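Local coordinates for stringent starvation protein A homolog (Haemophilus influenzae, PDB 3LYK) that probably forms an equimolar complex with the RNA polymerase holoenzyme but not with the core enzyme, and belongs to the glutathione S-transferase superfamily, at residues R101-Q104 with D105-T109; T174-K177 with A178-Y182; A181-E184 with R185-R189. One frame throughout, in Å; residues are numbered along the deposited sequence.

Interaction 1: R101-Q104 with D105-T109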
# COMPACT_ATOMS: atom_id res chain seq x y z
N ARG B 101 -7.34 -3.87 -5.25
CA ARG B 101 -7.95 -5.00 -5.94
C ARG B 101 -7.58 -5.05 -7.43
O ARG B 101 -7.34 -6.13 -7.98
CB ARG B 101 -9.45 -4.98 -5.78
CG ARG B 101 -9.92 -5.34 -4.33
CD ARG B 101 -11.41 -5.24 -4.17
NE ARG B 101 -12.09 -5.94 -5.25
CZ ARG B 101 -13.07 -5.43 -5.98
NH1 ARG B 101 -13.54 -4.21 -5.72
NH2 ARG B 101 -13.60 -6.13 -6.98
N ILE B 102 -7.55 -3.88 -8.08
CA ILE B 102 -7.08 -3.81 -9.46
C ILE B 102 -5.69 -4.39 -9.57
O ILE B 102 -5.45 -5.31 -10.34
CB ILE B 102 -7.19 -2.38 -10.03
CG1 ILE B 102 -8.66 -2.07 -10.19
CG2 ILE B 102 -6.40 -2.26 -11.38
CD1 ILE B 102 -8.98 -0.58 -10.25
N GLU B 103 -4.80 -3.88 -8.73
CA GLU B 103 -3.43 -4.30 -8.68
C GLU B 103 -3.28 -5.80 -8.36
O GLU B 103 -2.49 -6.51 -9.00
CB GLU B 103 -2.69 -3.46 -7.65
CG GLU B 103 -1.25 -3.19 -7.95
CD GLU B 103 -0.33 -4.19 -7.30
OE1 GLU B 103 -0.71 -4.71 -6.23
OE2 GLU B 103 0.76 -4.45 -7.85
N GLN B 104 -4.07 -6.29 -7.41
CA GLN B 104 -3.95 -7.67 -6.95
C GLN B 104 -4.53 -8.67 -7.94
O GLN B 104 -3.92 -9.69 -8.22
CB GLN B 104 -4.65 -7.83 -5.59
CG GLN B 104 -3.90 -8.69 -4.65
CD GLN B 104 -4.17 -8.29 -3.18
OE1 GLN B 104 -3.36 -7.59 -2.55
NE2 GLN B 104 -5.30 -8.73 -2.65
N ASP B 105 -5.72 -8.37 -8.44
CA ASP B 105 -6.48 -9.27 -9.30
C ASP B 105 -6.12 -9.14 -10.81
O ASP B 105 -5.98 -10.16 -11.49
CB ASP B 105 -7.98 -9.02 -9.16
CG ASP B 105 -8.52 -9.24 -7.72
OD1 ASP B 105 -9.71 -8.94 -7.49
OD2 ASP B 105 -7.78 -9.72 -6.84
N TRP B 106 -6.01 -7.91 -11.34
CA TRP B 106 -5.79 -7.74 -12.79
C TRP B 106 -4.35 -7.65 -13.21
O TRP B 106 -3.97 -8.28 -14.19
CB TRP B 106 -6.56 -6.55 -13.32
CG TRP B 106 -8.03 -6.69 -13.23
CD1 TRP B 106 -8.74 -7.85 -13.02
CD2 TRP B 106 -9.00 -5.66 -13.41
NE1 TRP B 106 -10.09 -7.59 -13.03
CE2 TRP B 106 -10.27 -6.25 -13.27
CE3 TRP B 106 -8.91 -4.29 -13.70
CZ2 TRP B 106 -11.46 -5.51 -13.38
CZ3 TRP B 106 -10.08 -3.55 -13.82
CH2 TRP B 106 -11.34 -4.16 -13.65
N TYR B 107 -3.51 -6.92 -12.47
CA TYR B 107 -2.12 -6.74 -12.86
C TYR B 107 -1.30 -8.03 -13.09
O TYR B 107 -0.46 -8.05 -14.01
CB TYR B 107 -1.39 -5.75 -11.93
CG TYR B 107 -1.65 -4.26 -12.21
CD1 TYR B 107 -2.86 -3.82 -12.75
CD2 TYR B 107 -0.67 -3.30 -11.95
CE1 TYR B 107 -3.11 -2.47 -13.02
CE2 TYR B 107 -0.91 -1.93 -12.20
CZ TYR B 107 -2.13 -1.53 -12.74
OH TYR B 107 -2.37 -0.20 -13.02
N PRO B 108 -1.48 -9.08 -12.23
CA PRO B 108 -0.69 -10.30 -12.50
C PRO B 108 -1.10 -11.01 -13.77
O PRO B 108 -0.25 -11.57 -14.43
CB PRO B 108 -0.97 -11.21 -11.28
CG PRO B 108 -1.34 -10.22 -10.15
CD PRO B 108 -2.10 -9.12 -10.88
N THR B 109 -2.38 -10.97 -14.11
CA THR B 109 -2.89 -11.53 -15.35
C THR B 109 -2.31 -10.76 -16.56
O THR B 109 -1.88 -11.37 -17.55
CB THR B 109 -4.42 -11.49 -15.36
OG1 THR B 109 -4.90 -12.04 -14.15
CG2 THR B 109 -5.03 -12.30 -16.56
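Where helix 89-115 passes from Arg101-Gln104 into Asp105-Thr109 its turns widen, and Ile102 O takes two backbone donors, Trp106 N at 2.8 Å and Tyr107 N at 3.3 Å. The second of these is the wider, pi-type step. Pro108 comes next and brings no N-H; its ring carbon CD sits 3.2 Å from Glu103 O, where a donor would otherwise stand. Widened turn and proline together mark a kink in this long helix of the all-helical C-terminal GST domain.

Ile102 does most of the apolar work. Its CG2 branch lies anti to the backbone N (chi1 -69° for CG1) and reaches both aromatic rings, 3.7 Å from Tyr107 CE1 and 4.0 Å from Trp106 CE3, meeting each ring obliquely. Helix 152-165 packs onto the same group, with Val153 and Val157 against Ile102 and Leu160 against both rings. Tyr107 has the CA of Glu103 over one face, and Glu103 CG is 4.0 Å from Tyr107 CD2. The Tyr107 hydroxyl is hydrogen-bonded to Tyr156 O and Gln20 NE2, while Glu103 OE2 bonds to Tyr17.

On the subunit side, Arg101 NE and Asp105 OD1 stay 4.4 Å apart, too far for a salt bridge. Tyr52 OH of the second subunit spans them, hydrogen-bonded to both, and Phe66 of that subunit packs on Arg101.

Interaction 2: T174-K177 with A178-Y182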
# COMPACT_ATOMS: atom_id res chain seq x y z
N THR B 174 -21.29 -7.36 -25.65
CA THR B 174 -22.01 -6.70 -24.55
C THR B 174 -21.09 -6.09 -23.50
O THR B 174 -20.29 -6.79 -22.84
CB THR B 174 -23.08 -7.63 -23.89
OG1 THR B 174 -23.91 -8.18 -24.91
CG2 THR B 174 -23.97 -6.84 -22.89
N GLY B 175 -21.24 -4.78 -23.34
CA GLY B 175 -20.37 -4.00 -22.48
C GLY B 175 -19.27 -3.25 -23.22
O GLY B 175 -18.55 -2.44 -22.60
N SER B 176 -19.12 -3.50 -24.53
CA SER B 176 -18.00 -2.91 -25.25
C SER B 176 -18.17 -1.42 -25.55
O SER B 176 -17.19 -0.70 -25.66
CB SER B 176 -17.61 -3.75 -26.47
OG SER B 176 -18.56 -3.63 -27.52
N LYS B 177 -19.40 -0.94 -25.65
CA LYS B 177 -19.62 0.50 -25.87
C LYS B 177 -19.14 1.39 -24.71
O LYS B 177 -18.50 2.43 -24.93
CB LYS B 177 -21.10 0.81 -26.18
CG LYS B 177 -21.38 1.00 -27.67
CD LYS B 177 -22.80 0.53 -28.02
CE LYS B 177 -22.77 -0.49 -29.18
NZ LYS B 177 -24.16 -0.89 -29.58
N ALA B 178 -19.48 0.99 -23.48
CA ALA B 178 -19.02 1.69 -22.28
C ALA B 178 -17.48 1.65 -22.12
O ALA B 178 -16.89 2.66 -21.77
CB ALA B 178 -19.73 1.14 -21.04
N ILE B 179 -16.85 0.52 -22.40
CA ILE B 179 -15.38 0.40 -22.30
C ILE B 179 -14.63 1.29 -23.34
O ILE B 179 -13.66 1.98 -23.00
CB ILE B 179 -14.88 -1.06 -22.41
CG1 ILE B 179 -15.62 -2.00 -21.47
CG2 ILE B 179 -13.41 -1.14 -22.06
CD1 ILE B 179 -15.43 -1.69 -19.93
N LYS B 180 -15.12 1.30 -24.58
CA LYS B 180 -14.56 2.18 -25.62
C LYS B 180 -14.75 3.62 -25.28
O LYS B 180 -13.86 4.44 -25.50
CB LYS B 180 -15.22 1.90 -26.98
CG LYS B 180 -14.79 0.59 -27.61
CD LYS B 180 -15.80 0.20 -28.71
CE LYS B 180 -15.26 -0.89 -29.63
NZ LYS B 180 -16.34 -1.32 -30.57
N ALA B 181 -15.93 3.97 -24.77
CA ALA B 181 -16.18 5.34 -24.33
C ALA B 181 -15.19 5.75 -23.20
O ALA B 181 -14.61 6.85 -23.23
CB ALA B 181 -17.68 5.55 -23.92
N TYR B 182 -14.97 4.88 -22.22
CA TYR B 182 -14.03 5.18 -21.12
C TYR B 182 -12.61 5.39 -21.66
O TYR B 182 -11.91 6.33 -21.28
CB TYR B 182 -14.06 4.04 -20.08
CG TYR B 182 -13.07 4.22 -18.95
CD1 TYR B 182 -13.31 5.17 -17.94
CD2 TYR B 182 -11.89 3.45 -18.90
CE1 TYR B 182 -12.39 5.34 -16.88
CE2 TYR B 182 -10.97 3.60 -17.85
CZ TYR B 182 -11.23 4.54 -16.85
OH TYR B 182 -10.31 4.70 -15.85
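Lys177 O receives the amide of Ala181 in the shortest bond across this turn, Ala181 N to Lys177 O at 3.0 Å with an N-H angle of 157°, and Ala181 CB rests against the same oxygen. One residue earlier, Ser176 O accepts Lys180 N at 3.1 Å, and the first carbons of the lysine side chain pass alongside that oxygen. Lys180 CG is 3.4 Å from Ser176 O, with CB and CD hardly farther from it. With CG beside its own backbone N (chi1 -73°) and the chain extended beyond it, the lysine runs back along the helix toward its start, and Lys180 NZ ends 4.4 Å from Ser176 OG. That hydroxyl is already committed, bonded to Gly173 O in the loop before the helix.

These are the opening turns of helix 176-187, in the C-terminal helical domain of the GST fold, with Gly175 as the N-cap. Glycine suits the position: its phi is positive (99°), a region it readily adopts because it has no CB to press on the carbonyl oxygen of Thr174. The capping residue's own carbonyl, Gly175 O, is held only weakly by Ile179 N at 3.4 Å, and Ile179 also lays its CG1 against it, 3.2 Å from Gly175 O. That branch is placed beside the backbone N of the isoleucine, and CD1 folds back over the same atom more loosely.

Phe139 lies against Ala178 and Ile179, and Phe171 packs on Ser176; both aromatic residues come from loops. The extended chain of Lys180 and the bent one of Lys177 lie on the exposed flank.

Interaction 3: A181-E184 with R185-R189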
# COMPACT_ATOMS: atom_id res chain seq x y z
N ALA B 181 -15.93 3.97 -24.77
CA ALA B 181 -16.18 5.34 -24.33
C ALA B 181 -15.19 5.75 -23.20
O ALA B 181 -14.61 6.85 -23.23
CB ALA B 181 -17.68 5.55 -23.92
N TYR B 182 -14.97 4.88 -22.22
CA TYR B 182 -14.03 5.18 -21.12
C TYR B 182 -12.61 5.39 -21.66
O TYR B 182 -11.91 6.33 -21.28
CB TYR B 182 -14.06 4.04 -20.08
CG TYR B 182 -13.07 4.22 -18.95
CD1 TYR B 182 -13.31 5.17 -17.94
CD2 TYR B 182 -11.89 3.45 -18.90
CE1 TYR B 182 -12.39 5.34 -16.88
CE2 TYR B 182 -10.97 3.60 -17.85
CZ TYR B 182 -11.23 4.54 -16.85
OH TYR B 182 -10.31 4.70 -15.85
N MSE B 183 -12.19 4.50 -22.55
CA MSE B 183 -10.88 4.62 -23.17
C MSE B 183 -10.65 5.94 -23.82
O MSE B 183 -9.60 6.54 -23.60
CB MSE B 183 -10.63 3.47 -24.14
CG MSE B 183 -10.23 2.21 -23.38
SE MSE B 183 -10.12 0.61 -24.52
CE MSE B 183 -8.35 0.75 -25.18
N GLU B 184 -11.62 6.42 -24.61
CA GLU B 184 -11.46 7.73 -25.23
C GLU B 184 -11.35 8.81 -24.15
O GLU B 184 -10.56 9.74 -24.24
CB GLU B 184 -12.64 8.02 -26.18
CG GLU B 184 -12.50 9.34 -26.97
CD GLU B 184 -12.98 10.60 -26.20
OE1 GLU B 184 -13.80 10.49 -25.24
OE2 GLU B 184 -12.53 11.71 -26.58
N ARG B 185 -12.16 8.69 -23.11
CA ARG B 185 -12.22 9.71 -22.05
C ARG B 185 -10.86 9.82 -21.36
O ARG B 185 -10.37 10.93 -21.10
CB ARG B 185 -13.28 9.28 -21.05
CG ARG B 185 -13.73 10.31 -20.10
CD ARG B 185 -14.96 9.68 -19.35
NE ARG B 185 -16.08 9.54 -20.26
CZ ARG B 185 -16.82 8.44 -20.41
NH1 ARG B 185 -16.64 7.34 -19.69
NH2 ARG B 185 -17.79 8.47 -21.30
N VAL B 186 -10.21 8.69 -21.10
CA VAL B 186 -8.90 8.76 -20.41
C VAL B 186 -7.68 8.96 -21.36
O VAL B 186 -6.79 9.77 -21.04
CB VAL B 186 -8.69 7.59 -19.40
CG1 VAL B 186 -9.82 7.57 -18.37
CG2 VAL B 186 -8.64 6.21 -20.11
N PHE B 187 -7.65 8.25 -22.51
CA PHE B 187 -6.47 8.31 -23.38
C PHE B 187 -6.23 9.69 -23.98
O PHE B 187 -5.06 10.06 -24.27
CB PHE B 187 -6.49 7.30 -24.52
CG PHE B 187 -6.45 5.85 -24.09
CD1 PHE B 187 -6.08 5.47 -22.80
CD2 PHE B 187 -6.80 4.85 -25.01
CE1 PHE B 187 -6.07 4.12 -22.43
CE2 PHE B 187 -6.76 3.52 -24.66
CZ PHE B 187 -6.39 3.15 -23.34
N THR B 188 -7.31 10.44 -24.18
CA THR B 188 -7.24 11.76 -24.81
C THR B 188 -7.03 12.92 -23.84
O THR B 188 -6.90 14.08 -24.27
CB THR B 188 -8.48 12.04 -25.73
OG1 THR B 188 -9.64 12.13 -24.91
CG2 THR B 188 -8.68 10.89 -26.78
N ARG B 189 -6.89 12.60 -22.55
CA ARG B 189 -6.66 13.65 -21.54
C ARG B 189 -5.26 14.19 -21.73
O ARG B 189 -4.36 13.40 -22.06
CB ARG B 189 -6.74 13.06 -20.11
CG ARG B 189 -8.11 12.89 -19.60
CD ARG B 189 -8.04 12.37 -18.14
NE ARG B 189 -7.75 13.42 -17.16
CZ ARG B 189 -8.65 14.25 -16.63
NH1 ARG B 189 -9.91 14.22 -16.99
NH2 ARG B 189 -8.28 15.15 -15.73
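A chi1 of 177° swings the Tyr182 ring forward along the helix toward the next turn, and a chi1 of -57° in Val186 brings CG1 back over its face. This is an i to i+4 CH-pi contact in the last turns of helix 176-187, in the GST C-terminal domain: Val186 CG1 is 4.0 Å from the Tyr182 ring centroid, offset toward the rim. The Tyr182 hydroxyl is hydrogen-bonded to Asp154 of helix 152-165, whose Ala158 packs on the valine together with Phe150.

Met183, built as selenomethionine, and Phe187 run side by side, pointing the same way, in a Met-aromatic contact. SE stands obliquely to the ring, 5.4 Å from its centroid, and the bend at chi3 swings CE to the ring's CE2 and CZ. Trp162 meets Phe187 edge-to-face, and Phe192 of the following helix adds a further ring.

Arg185 folds back along the helix, its guanidinium centred beneath Ala181 O at 3.9 Å from the plane; NH1 lies at the edge of the Tyr182 ring and donates a hydrogen bond to Pro143 O.

The helix ends at Phe187. Just beyond it, Thr188 N gives Glu184 O a weak bond at 3.3 Å and Thr188 OG1 a much shorter one, 2.6 Å; Glu184 OE2 lies 3.4 Å from Thr188 OG1.

In the fold
Interactions 2 and 3 follow each other on helix 176-187 and share Ala181 and Tyr182: 2 opens the helix, with a glycine cap and lysine chains on the outer flank, and 3 closes it, with a hydroxyl on a carbonyl and rings facing helix 152-165. Interaction 1 lies in the middle of another helix, 89-115, with about 8 Å between nearest atoms and no touch to either. All are partly buried, but the centre of interaction 1 is about 12 Å from that of the chain, interaction 3 about 14 Å and interaction 2 about 20 Å. Helix 152-165 receives side chains from all three. Only interaction 1 meets the second subunit, through its charged side chains.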